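Local coordinates for protein thymidylate synthase ThyX (Streptomyces cacaoi subsp. asoensis, PDB 4P5A) that acts as a flavin-dependent methylase of UMP and dUMP, probably taking the methyl group from methylenetetrahydrofolate and using NADPH as reductant, at residues B[188-193]-B[211-216]; B[194-199]-B[234-239]; B[79-84]-B[175-180]. All blocks are in the same frame, centred on the assembly; numbering follows the deposited sequence. Where two conformers were deposited one is given.

Contact 1: B[188-193]-B[211-216]; sequences HFLSLR and MVAEQM. With FAD (flavin-adenine dinucleotide), chain H.
Phe-189 and Met-216 make a Met-aromatic contact within a helix-helix packing, in which helix 183-193 crosses helix 207-223 in a broadly antiparallel sense, their local axes at 138°. SD of Met-216 lies 3.8 Å from CE1 of Phe-189 and meets the ring obliquely. The tight part of the interface centres on Ala-213. Its CB sits 3.6 Å from Phe-189 CE1, and Leu-190 sends CD2 to within 3.3 Å of the Ala-213 carbonyl O. The ring of Phe-189 reaches across to the alanine because chi1 (167°) swings it away from the backbone N; CG of Arg-193 lies over one face of that ring. Val-212 only grazes the ring, and Met-211 and Glu-214, both partly exposed, point away from the contact.

The opposite flank of helix 183-193 faces the cofactor instead. There His-188 NE2 donates a hydrogen bond to O2P of the FAD, 3.1 Å away, and the ring has the FAD C5B over one face. A leucine here would probably leave that phosphate oxygen without this N-H and the neighbouring ribose without the flat ring beside it. Arg-193, predicted to activate the uracil, bends at chi2 so that the flavin methyl C8M lies over one face of its guanidinium; NE is bonded to His-87 and NH2 to O2 of the bound nucleotide. Its backbone O, buried here with no polar partner in the model, rests 3.5 Å from Ala-213 CB.

Contact 2: B[194-199]-B[234-239]; sequences THRPDA and FGRVSP
Thr-194 OG1 is gripped from several directions: it receives a nearly straight hydrogen bond from Arg-236 NH2 (3.0 Å, 167°) and another from a water 2.8 Å away, and is also bonded to Leu-190 O in the preceding helix. The same water accepts from Arg-236 NE at 2.8 Å, so threonine and water both lie at the guanidinium edge, in its plane, and fix its rotation. A bend at chi3 (60°) in the arginine chain carries the group to this position. NH1 makes a salt bridge to Glu-217, which probably offsets its charge, and a hydrogen bond to Thr-232 OG1, tying the C-terminal tail to two helices.

Beside this network CG of Arg-196 packs obliquely 3.6 Å from Arg-236 NE. In this conformer, one of two, the arginines come near each other, which salt bridges from Arg-196 to Glu-210 and Glu-214 probably offset. Farther along, Ala-199, which ends a type I turn begun at Arg-196, sets CB 3.7 Å from Gly-235 O. That glycine, with positive phi, is the C-prime residue of a Schellman motif, the helix ending in which Arg-236 N bonds Phe-231 O and Gly-235 N bonds Thr-232 O.

Contact 3: B[79-84]-B[175-180]; sequences FTVRHL and SVLYAT. With 5BU (5-bromo-uridine-5'-monophosphate), chain F.
Val-81 and Leu-84 of helix 78-84 meet Leu-177 of strand 174-181, so that the helix packs on one face of the antiparallel sheet to which the strand belongs. The two segments run in nearly the same direction, 23° apart, with their axes 9.5 Å from each other at closest.

The contacts that join them are apolar. Leu-177 divides its methyls between the two helix residues: CD2 meets Val-81 CG2 tip to tip at 3.9 Å, and CD1 meets Leu-84 CD2 in the same manner at 4.0 Å. Its CG stands between the backbone N and the carbonyl carbon (chi1 64°), a crowded position that aims the fork at the helix. Leu-84 CD2 also approaches CB of Ala-179, at 4.2 Å, and Ser-175 closes the other end with a loose touch of its CB on Val-81. Phe-92 on the neighbouring strand 91-94 continues this hydrophobic layer.

The polar bonds of these residues go to partners outside the two segments. Ser-175 OG is bonded to Glu-94 of its own chain, whereas Arg-82 NH1 makes a salt bridge to Glu-94 of the third subunit, which also contributes to the nucleotide pocket.

Ligand contacts come from the helix side turned from the strand. The guanidinium of Arg-82 has C3' of the 5-bromo-UMP over one face. His-83 is sandwiched: N3 of the base lies above one face of its ring, and Phe-79 O above the centre of the other, 3.4 Å from the plane. At the ring edge, in its plane, NE2 donates to the phosphate oxygen OP3 across 2.7 Å in an almost straight bond of 166°.

In the fold
From the N terminus, contact 3 comes first: helix 78-84 is joined by strand 174-181 across 90 intervening residues that include helices and strands, which places the helix on the central sheet. That long excursion is closed before the others open, since helix 183-193 directly follows the strand. Contacts 1 and 2 then cross, their segments alternating along the chain: 188-193 reaches forward to helix 207-223, and the loop segment 194-199, immediately after it, reaches beyond that to the C-terminal tail. Ser-191 OG and Arg-236 O join contacts 1 and 2. Phe-189 touches Leu-84, so helix 183-193 links contact 3 to contact 1, whereas contacts 2 and 3 stay apart, their nearest atoms about 10 Å from each other.

Contact 1: B[188-193]-B[211-216]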
loop_
_atom_site.group_PDB
_atom_site.type_symbol
_atom_site.label_atom_id
_atom_site.label_comp_id
_atom_site.label_asym_id
_atom_site.label_seq_id
_atom_site.Cartn_x
_atom_site.Cartn_y
_atom_site.Cartn_z
ATOM N N HIS B 188 -10.162 9.877 2.003
ATOM C CA HIS B 188 -9.678 9.895 0.572
ATOM C C HIS B 188 -10.767 9.318 -0.318
ATOM O O HIS B 188 -11.059 9.864 -1.410
ATOM C CB HIS B 188 -8.380 9.094 0.514
ATOM C CG HIS B 188 -7.713 9.168 -0.831
ATOM N ND1 HIS B 188 -6.722 10.080 -1.111
ATOM C CD2 HIS B 188 -7.927 8.457 -1.962
ATOM C CE1 HIS B 188 -6.325 9.919 -2.363
ATOM N NE2 HIS B 188 -7.095 8.996 -2.929
ATOM N N PHE B 189 -11.466 8.292 0.172
ATOM C CA PHE B 189 -12.549 7.696 -0.619
ATOM C C PHE B 189 -13.726 8.696 -0.749
ATOM O O PHE B 189 -14.253 8.860 -1.847
ATOM C CB PHE B 189 -12.997 6.466 0.124
ATOM C CG PHE B 189 -14.295 5.867 -0.327
ATOM C CD1 PHE B 189 -15.494 6.150 0.331
ATOM C CD2 PHE B 189 -14.319 4.949 -1.400
ATOM C CE1 PHE B 189 -16.732 5.555 -0.094
ATOM C CE2 PHE B 189 -15.585 4.293 -1.769
ATOM C CZ PHE B 189 -16.779 4.658 -1.109
ATOM N N LEU B 190 -14.032 9.424 0.330
ATOM C CA LEU B 190 -15.202 10.340 0.280
ATOM C C LEU B 190 -14.858 11.486 -0.709
ATOM O O LEU B 190 -15.764 11.967 -1.381
ATOM C CB LEU B 190 -15.533 10.947 1.658
ATOM C CG LEU B 190 -16.092 9.867 2.649
ATOM C CD1 LEU B 190 -16.267 10.516 3.953
ATOM C CD2 LEU B 190 -17.470 9.303 2.168
ATOM N N SER B 191 -13.613 11.937 -0.748
ATOM C CA SER B 191 -13.241 13.071 -1.670
ATOM C C SER B 191 -13.474 12.642 -3.071
ATOM O O SER B 191 -13.851 13.445 -3.912
ATOM C CB SER B 191 -11.776 13.431 -1.485
ATOM O OG SER B 191 -11.438 14.601 -2.208
ATOM N N LEU B 192 -13.322 11.367 -3.362
ATOM C CA LEU B 192 -13.448 10.923 -4.811
ATOM C C LEU B 192 -14.878 10.396 -5.133
ATOM O O LEU B 192 -15.323 10.451 -6.274
ATOM C CB LEU B 192 -12.463 9.751 -5.075
ATOM C CG LEU B 192 -11.031 10.174 -5.131
ATOM C CD1 LEU B 192 -10.110 8.809 -5.014
ATOM C CD2 LEU B 192 -10.767 10.973 -6.457
ATOM N N ARG B 193 -15.571 9.833 -4.147
ATOM C CA ARG B 193 -16.821 9.080 -4.375
ATOM C C ARG B 193 -18.053 9.882 -3.886
ATOM O O ARG B 193 -19.146 9.310 -3.779
ATOM C CB ARG B 193 -16.824 7.702 -3.707
ATOM C CG ARG B 193 -15.698 6.848 -4.214
ATOM C CD ARG B 193 -15.693 6.627 -5.753
ATOM N NE ARG B 193 -14.660 5.582 -6.141
ATOM C CZ ARG B 193 -14.563 5.136 -7.394
ATOM N NH1 ARG B 193 -15.400 5.640 -8.378
ATOM N NH2 ARG B 193 -13.682 4.176 -7.678
ATOM N N MET B 211 -24.078 6.722 -3.230
ATOM C CA MET B 211 -24.975 6.277 -2.145
ATOM C C MET B 211 -24.289 5.489 -1.049
ATOM O O MET B 211 -24.609 5.638 0.134
ATOM C CB MET B 211 -26.130 5.465 -2.740
ATOM C CG MET B 211 -26.981 6.325 -3.741
ATOM S SD MET B 211 -28.061 5.206 -4.695
ATOM C CE MET B 211 -29.092 4.501 -3.403
ATOM N N VAL B 212 -23.348 4.635 -1.445
ATOM C CA VAL B 212 -22.512 3.924 -0.449
ATOM C C VAL B 212 -21.781 4.939 0.356
ATOM O O VAL B 212 -21.752 4.859 1.644
ATOM C CB VAL B 212 -21.510 2.958 -1.161
ATOM C CG1 VAL B 212 -20.486 2.356 -0.127
ATOM C CG2 VAL B 212 -22.282 1.810 -1.933
ATOM N N ALA B 213 -21.048 5.836 -0.351
ATOM C CA ALA B 213 -20.198 6.819 0.337
ATOM C C ALA B 213 -21.031 7.681 1.320
ATOM O O ALA B 213 -20.532 7.983 2.399
ATOM C CB ALA B 213 -19.544 7.756 -0.684
ATOM N N GLU B 214 -22.236 8.138 0.925
ATOM C CA GLU B 214 -22.981 9.031 1.837
ATOM C C GLU B 214 -23.378 8.311 3.127
ATOM O O GLU B 214 -23.337 8.887 4.207
ATOM C CB GLU B 214 -24.283 9.589 1.112
ATOM C CG GLU B 214 -23.881 10.506 0.002
ATOM C CD GLU B 214 -25.045 10.867 -0.975
ATOM O OE1 GLU B 214 -26.057 10.073 -1.074
ATOM O OE2 GLU B 214 -24.883 11.935 -1.624
ATOM N N GLN B 215 -23.665 7.039 3.032
ATOM C CA GLN B 215 -24.051 6.321 4.231
ATOM C C GLN B 215 -22.846 6.066 5.128
ATOM O O GLN B 215 -22.975 6.039 6.346
ATOM C CB GLN B 215 -24.769 5.016 3.857
ATOM C CG GLN B 215 -26.137 5.245 3.140
ATOM C CD GLN B 215 -26.756 3.863 2.790
ATOM O OE1 GLN B 215 -26.954 3.006 3.665
ATOM N NE2 GLN B 215 -26.936 3.616 1.518
ATOM N N MET B 216 -21.695 5.781 4.500
ATOM C CA MET B 216 -20.508 5.599 5.292
ATOM C C MET B 216 -20.243 6.896 6.026
ATOM O O MET B 216 -19.802 6.921 7.166
ATOM C CB MET B 216 -19.301 5.251 4.363
ATOM C CG MET B 216 -19.431 3.790 3.967
ATOM S SD MET B 216 -18.073 3.486 2.768
ATOM C CE MET B 216 -18.202 1.691 2.553
HETATM P PA FAD H . -6.297 4.182 -3.432
HETATM O O1A FAD H . -7.034 4.080 -2.166
HETATM O O2A FAD H . -6.040 3.044 -4.270
HETATM O O5B FAD H . -4.961 4.923 -3.136
HETATM C C5B FAD H . -4.942 6.161 -2.320
HETATM C C4B FAD H . -3.680 6.938 -2.579
HETATM O O4B FAD H . -2.552 6.096 -2.263
HETATM C C3B FAD H . -3.497 7.262 -4.028
HETATM O O3B FAD H . -4.205 8.477 -4.376
HETATM C C2B FAD H . -1.977 7.464 -4.163
HETATM O O2B FAD H . -1.664 8.746 -3.506
HETATM C C1B FAD H . -1.444 6.345 -3.215
HETATM N N9A FAD H . -1.140 5.067 -3.885
HETATM C C8A FAD H . -1.626 3.866 -3.526
HETATM N N7A FAD H . -1.083 2.900 -4.266
HETATM C C5A FAD H . -0.153 3.518 -5.098
HETATM C C6A FAD H . 0.757 3.101 -6.101
HETATM N N6A FAD H . 0.925 1.785 -6.442
HETATM N N1A FAD H . 1.498 4.073 -6.728
HETATM C C2A FAD H . 1.426 5.380 -6.384
HETATM N N3A FAD H . 0.567 5.822 -5.430
HETATM C C4A FAD H . -0.248 4.907 -4.830
HETATM N N1 FAD H . -10.302 3.593 -13.154
HETATM C C2 FAD H . -9.986 2.949 -14.322
HETATM O O2 FAD H . -9.425 1.866 -14.366
HETATM N N3 FAD H . -10.454 3.469 -15.506
HETATM C C4 FAD H . -11.222 4.626 -15.527
HETATM O O4 FAD H . -11.544 5.065 -16.665
HETATM C C4X FAD H . -11.520 5.293 -14.324
HETATM N N5 FAD H . -12.179 6.543 -14.272
HETATM C C5X FAD H . -12.605 7.048 -13.008
HETATM C C6 FAD H . -13.495 8.136 -12.852
HETATM C C7 FAD H . -13.875 8.630 -11.595
HETATM C C7M FAD H . -14.849 9.821 -11.615
HETATM C C8 FAD H . -13.453 8.033 -10.373
HETATM C C8M FAD H . -13.814 8.598 -8.964
HETATM C C9 FAD H . -12.577 6.929 -10.495
HETATM C C9A FAD H . -12.207 6.416 -11.793
HETATM N N10 FAD H . -11.330 5.304 -11.900
HETATM C C10 FAD H . -11.048 4.753 -13.151
HETATM C "C1'" FAD H . -10.866 4.580 -10.680
HETATM C "C2'" FAD H . -9.605 5.456 -10.257
HETATM O "O2'" FAD H . -8.521 5.386 -11.231
HETATM C "C3'" FAD H . -8.967 4.879 -8.966
HETATM O "O3'" FAD H . -8.666 3.475 -9.059
HETATM C "C4'" FAD H . -9.949 5.062 -7.691
HETATM O "O4'" FAD H . -10.555 6.309 -7.779
HETATM C "C5'" FAD H . -9.108 4.911 -6.397
HETATM O "O5'" FAD H . -8.360 6.133 -6.224
HETATM P P FAD H . -6.851 6.001 -5.664
HETATM O O1P FAD H . -5.964 5.147 -6.511
HETATM O O2P FAD H . -6.403 7.398 -5.512
HETATM O O3P FAD H . -7.027 5.287 -4.255
#

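Contact 2: B[194-199]-B[234-239]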
loop_
_atom_site.group_PDB
_atom_site.type_symbol
_atom_site.label_atom_id
_atom_site.label_comp_id
_atom_site.label_asym_id
_atom_site.label_seq_id
_atom_site.Cartn_x
_atom_site.Cartn_y
_atom_site.Cartn_z
ATOM N N THR B 194 -17.879 11.167 -3.630
ATOM C CA THR B 194 -19.069 12.025 -3.468
ATOM C C THR B 194 -18.912 13.210 -4.437
ATOM O O THR B 194 -17.787 13.741 -4.663
ATOM C CB THR B 194 -19.269 12.541 -2.070
ATOM O OG1 THR B 194 -18.106 13.275 -1.655
ATOM C CG2 THR B 194 -19.561 11.430 -1.131
ATOM N N HIS B 195 -20.063 13.644 -4.988
ATOM C CA HIS B 195 -20.054 14.823 -5.910
ATOM C C HIS B 195 -20.546 16.038 -5.105
ATOM O O HIS B 195 -21.734 16.170 -4.870
ATOM C CB HIS B 195 -21.038 14.554 -7.049
ATOM C CG HIS B 195 -21.174 15.719 -7.984
ATOM N ND1 HIS B 195 -22.264 16.575 -7.957
ATOM C CD2 HIS B 195 -20.342 16.198 -8.944
ATOM C CE1 HIS B 195 -22.094 17.537 -8.859
ATOM N NE2 HIS B 195 -20.943 17.323 -9.484
ATOM N N ARG B 196 -19.631 16.913 -4.731
ATOM C CA ARG B 196 -19.944 18.051 -3.908
ATOM C C ARG B 196 -19.437 19.320 -4.578
ATOM O O ARG B 196 -18.229 19.608 -4.533
ATOM C CB ARG B 196 -19.318 17.891 -2.536
ATOM C CG ARG B 196 -19.931 16.715 -1.803
ATOM C CD ARG B 196 -21.422 16.972 -1.464
ATOM N NE ARG B 196 -21.854 15.827 -0.676
ATOM C CZ ARG B 196 -22.372 14.707 -1.149
ATOM N NH1 ARG B 196 -22.677 14.510 -2.447
ATOM N NH2 ARG B 196 -22.652 13.803 -0.282
ATOM N N PRO B 197 -20.368 20.082 -5.197
ATOM C CA PRO B 197 -19.933 21.193 -6.098
ATOM C C PRO B 197 -19.140 22.318 -5.428
ATOM O O PRO B 197 -18.425 23.038 -6.138
ATOM C CB PRO B 197 -21.263 21.733 -6.682
ATOM C CG PRO B 197 -22.139 20.430 -6.762
ATOM C CD PRO B 197 -21.811 19.752 -5.369
ATOM N N ASP B 198 -19.310 22.435 -4.107
ATOM C CA ASP B 198 -18.551 23.238 -3.132
ATOM C C ASP B 198 -17.083 22.741 -2.767
ATOM O O ASP B 198 -16.285 23.505 -2.192
ATOM C CB ASP B 198 -19.365 23.221 -1.797
ATOM C CG ASP B 198 -19.748 21.715 -1.272
ATOM O OD1 ASP B 198 -19.204 21.240 -0.162
ATOM O OD2 ASP B 198 -20.622 21.024 -1.946
ATOM N N ALA B 199 -16.744 21.462 -3.079
ATOM C CA ALA B 199 -15.479 20.853 -2.609
ATOM C C ALA B 199 -14.285 21.461 -3.309
ATOM O O ALA B 199 -14.436 22.066 -4.438
ATOM C CB ALA B 199 -15.507 19.298 -2.833
ATOM N N PHE B 234 -12.279 22.141 5.300
ATOM C CA PHE B 234 -11.117 22.349 4.445
ATOM C C PHE B 234 -11.210 21.900 2.987
ATOM O O PHE B 234 -10.165 21.762 2.317
ATOM C CB PHE B 234 -9.885 21.850 5.139
ATOM C CG PHE B 234 -9.511 22.765 6.337
ATOM C CD1 PHE B 234 -8.987 24.090 6.091
ATOM C CD2 PHE B 234 -9.833 22.381 7.636
ATOM C CE1 PHE B 234 -8.685 24.969 7.154
ATOM C CE2 PHE B 234 -9.487 23.188 8.721
ATOM C CZ PHE B 234 -8.952 24.512 8.505
ATOM N N GLY B 235 -12.442 21.673 2.519
ATOM C CA GLY B 235 -12.659 21.429 1.089
ATOM C C GLY B 235 -12.790 19.963 0.729
ATOM O O GLY B 235 -12.766 19.652 -0.438
ATOM N N ARG B 236 -12.878 19.083 1.745
ATOM C CA ARG B 236 -13.184 17.610 1.496
ATOM C C ARG B 236 -12.036 16.943 0.788
ATOM O O ARG B 236 -12.269 16.086 -0.120
ATOM C CB ARG B 236 -14.511 17.366 0.770
ATOM C CG ARG B 236 -15.732 17.910 1.595
ATOM C CD ARG B 236 -17.094 17.653 0.888
ATOM N NE ARG B 236 -17.393 16.235 0.648
ATOM C CZ ARG B 236 -17.860 15.407 1.587
ATOM N NH1 ARG B 236 -18.078 15.809 2.886
ATOM N NH2 ARG B 236 -18.113 14.186 1.235
ATOM N N VAL B 237 -10.833 17.307 1.228
ATOM C CA VAL B 237 -9.560 16.752 0.720
ATOM C C VAL B 237 -8.962 15.935 1.866
ATOM O O VAL B 237 -8.911 16.443 2.997
ATOM C CB VAL B 237 -8.576 17.882 0.327
ATOM C CG1 VAL B 237 -7.318 17.229 -0.165
ATOM C CG2 VAL B 237 -9.206 18.731 -0.770
ATOM N N SER B 238 -8.583 14.677 1.657
ATOM C CA SER B 238 -7.938 13.918 2.744
ATOM C C SER B 238 -6.629 14.531 3.075
ATOM O O SER B 238 -5.850 14.874 2.142
ATOM C CB SER B 238 -7.710 12.444 2.243
ATOM O OG SER B 238 -7.291 11.640 3.337
ATOM N N PRO B 239 -6.291 14.591 4.361
ATOM C CA PRO B 239 -5.015 15.029 4.791
ATOM C C PRO B 239 -3.998 13.874 4.477
ATOM O O PRO B 239 -4.412 12.699 4.226
ATOM C CB PRO B 239 -5.207 15.227 6.314
ATOM C CG PRO B 239 -6.282 14.150 6.701
ATOM C CD PRO B 239 -7.204 14.139 5.462
ATOM O OXT PRO B 239 -2.783 14.146 4.475
HETATM O O HOH W 1 -16.593 15.641 -1.945
#

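Contact 3: B[79-84]-B[175-180]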
loop_
_atom_site.group_PDB
_atom_site.type_symbol
_atom_site.label_atom_id
_atom_site.label_comp_id
_atom_site.label_asym_id
_atom_site.label_seq_id
_atom_site.Cartn_x
_atom_site.Cartn_y
_atom_site.Cartn_z
ATOM N N PHE B 79 -21.421 -3.867 -10.245
ATOM C CA PHE B 79 -20.743 -2.740 -10.824
ATOM C C PHE B 79 -20.319 -1.667 -9.831
ATOM O O PHE B 79 -19.381 -0.924 -10.107
ATOM C CB PHE B 79 -21.489 -2.101 -12.006
ATOM C CG PHE B 79 -22.730 -1.360 -11.609
ATOM C CD1 PHE B 79 -23.955 -2.035 -11.404
ATOM C CD2 PHE B 79 -22.654 0.022 -11.369
ATOM C CE1 PHE B 79 -25.112 -1.283 -10.978
ATOM C CE2 PHE B 79 -23.771 0.740 -10.927
ATOM C CZ PHE B 79 -24.974 0.079 -10.682
ATOM N N THR B 80 -21.061 -1.511 -8.739
ATOM C CA THR B 80 -20.718 -0.523 -7.702
ATOM C C THR B 80 -19.673 -1.099 -6.734
ATOM O O THR B 80 -18.811 -0.372 -6.273
ATOM C CB THR B 80 -22.007 -0.207 -6.911
ATOM O OG1 THR B 80 -22.894 0.477 -7.811
ATOM C CG2 THR B 80 -21.718 0.748 -5.736
ATOM N N VAL B 81 -19.752 -2.403 -6.473
ATOM C CA VAL B 81 -18.623 -3.011 -5.688
ATOM C C VAL B 81 -17.279 -2.848 -6.370
ATOM O O VAL B 81 -16.265 -2.657 -5.683
ATOM C CB VAL B 81 -18.928 -4.502 -5.467
ATOM C CG1 VAL B 81 -17.797 -5.206 -4.666
ATOM C CG2 VAL B 81 -20.206 -4.563 -4.619
ATOM N N ARG B 82 -17.285 -2.951 -7.695
ATOM C CA ARG B 82 -16.053 -2.688 -8.448
ATOM C C ARG B 82 -15.499 -1.307 -8.112
ATOM O O ARG B 82 -14.259 -1.242 -7.981
ATOM C CB ARG B 82 -16.176 -2.823 -9.969
ATOM C CG ARG B 82 -16.707 -4.246 -10.327
ATOM C CD ARG B 82 -15.797 -4.818 -11.480
ATOM N NE ARG B 82 -15.851 -4.176 -12.709
ATOM C CZ ARG B 82 -14.835 -4.115 -13.588
ATOM N NH1 ARG B 82 -15.094 -3.610 -14.722
ATOM N NH2 ARG B 82 -13.592 -4.524 -13.336
ATOM N N HIS B 83 -16.312 -0.255 -8.105
ATOM C CA HIS B 83 -15.830 1.069 -7.768
ATOM C C HIS B 83 -15.230 1.083 -6.339
ATOM O O HIS B 83 -14.141 1.624 -6.181
ATOM C CB HIS B 83 -16.938 2.129 -7.918
ATOM C CG HIS B 83 -17.499 2.143 -9.303
ATOM N ND1 HIS B 83 -18.665 2.826 -9.632
ATOM C CD2 HIS B 83 -17.022 1.613 -10.451
ATOM C CE1 HIS B 83 -18.878 2.700 -10.926
ATOM N NE2 HIS B 83 -17.874 2.012 -11.459
ATOM N N LEU B 84 -15.960 0.529 -5.394
ATOM C CA LEU B 84 -15.492 0.497 -3.965
ATOM C C LEU B 84 -14.151 -0.214 -3.919
ATOM O O LEU B 84 -13.216 0.285 -3.239
ATOM C CB LEU B 84 -16.496 -0.291 -3.111
ATOM C CG LEU B 84 -16.033 -0.492 -1.661
ATOM C CD1 LEU B 84 -15.722 0.856 -0.982
ATOM C CD2 LEU B 84 -17.242 -1.110 -0.931
ATOM N N SER B 175 -24.148 -8.104 -4.506
ATOM C CA SER B 175 -23.172 -8.809 -3.749
ATOM C C SER B 175 -23.107 -8.164 -2.344
ATOM O O SER B 175 -23.786 -7.176 -2.079
ATOM C CB SER B 175 -21.832 -8.722 -4.539
ATOM O OG SER B 175 -20.915 -9.708 -3.981
ATOM N N VAL B 176 -22.373 -8.801 -1.431
ATOM C CA VAL B 176 -22.322 -8.363 -0.078
ATOM C C VAL B 176 -20.884 -8.523 0.360
ATOM O O VAL B 176 -20.257 -9.525 -0.027
ATOM C CB VAL B 176 -23.290 -9.140 0.834
ATOM C CG1 VAL B 176 -23.007 -10.598 0.918
ATOM C CG2 VAL B 176 -23.335 -8.542 2.193
ATOM N N LEU B 177 -20.356 -7.579 1.120
ATOM C CA LEU B 177 -18.935 -7.700 1.537
ATOM C C LEU B 177 -18.745 -6.887 2.831
ATOM O O LEU B 177 -19.565 -6.016 3.174
ATOM C CB LEU B 177 -17.992 -7.099 0.418
ATOM C CG LEU B 177 -18.143 -5.604 0.156
ATOM C CD1 LEU B 177 -16.760 -5.070 -0.439
ATOM C CD2 LEU B 177 -19.173 -5.184 -0.897
ATOM N N TYR B 178 -17.649 -7.198 3.554
ATOM C CA TYR B 178 -17.132 -6.313 4.577
ATOM C C TYR B 178 -16.073 -5.431 3.930
ATOM O O TYR B 178 -15.259 -5.920 3.084
ATOM C CB TYR B 178 -16.431 -7.177 5.621
ATOM C CG TYR B 178 -17.332 -7.641 6.755
ATOM C CD1 TYR B 178 -16.819 -7.838 8.065
ATOM C CD2 TYR B 178 -18.655 -7.968 6.525
ATOM C CE1 TYR B 178 -17.675 -8.383 9.109
ATOM C CE2 TYR B 178 -19.495 -8.516 7.533
ATOM C CZ TYR B 178 -18.968 -8.680 8.857
ATOM O OH TYR B 178 -19.896 -9.188 9.792
ATOM N N ALA B 179 -16.054 -4.175 4.345
ATOM C CA ALA B 179 -15.083 -3.141 3.835
ATOM C C ALA B 179 -14.622 -2.401 5.104
ATOM O O ALA B 179 -15.467 -1.838 5.889
ATOM C CB ALA B 179 -15.770 -2.143 2.876
ATOM N N THR B 180 -13.317 -2.497 5.370
ATOM C CA THR B 180 -12.718 -1.906 6.576
ATOM C C THR B 180 -11.717 -0.786 6.169
ATOM O O THR B 180 -10.943 -0.951 5.239
ATOM C CB THR B 180 -11.999 -3.040 7.460
ATOM O OG1 THR B 180 -13.036 -3.930 7.982
ATOM C CG2 THR B 180 -11.249 -2.426 8.649
HETATM P P 5BU F . -16.882 1.293 -15.272
HETATM O OP1 5BU F . -17.105 0.207 -16.296
HETATM O OP2 5BU F . -16.682 2.710 -15.850
HETATM O OP3 5BU F . -17.927 1.275 -14.098
HETATM O "O5'" 5BU F . -15.440 0.942 -14.569
HETATM C "C5'" 5BU F . -14.436 0.474 -15.347
HETATM C "C4'" 5BU F . -13.140 0.272 -14.392
HETATM O "O4'" 5BU F . -12.761 1.596 -13.875
HETATM C "C3'" 5BU F . -13.465 -0.552 -13.152
HETATM O "O3'" 5BU F . -12.251 -1.181 -12.639
HETATM C "C2'" 5BU F . -13.871 0.535 -12.169
HETATM O "O2'" 5BU F . -13.670 0.081 -10.812
HETATM C "C1'" 5BU F . -13.062 1.768 -12.508
HETATM N N1 5BU F . -13.814 3.045 -12.436
HETATM C C2 5BU F . -14.268 3.449 -11.183
HETATM O O2 5BU F . -13.878 2.775 -10.201
HETATM N N3 5BU F . -15.086 4.507 -10.999
HETATM C C4 5BU F . -15.493 5.253 -12.112
HETATM O O4 5BU F . -16.215 6.206 -11.961
HETATM C C5 5BU F . -15.023 4.813 -13.365
HETATM C C6 5BU F . -14.242 3.732 -13.601
HETATM BR BR 5BU F . -15.401 5.937 -14.900
#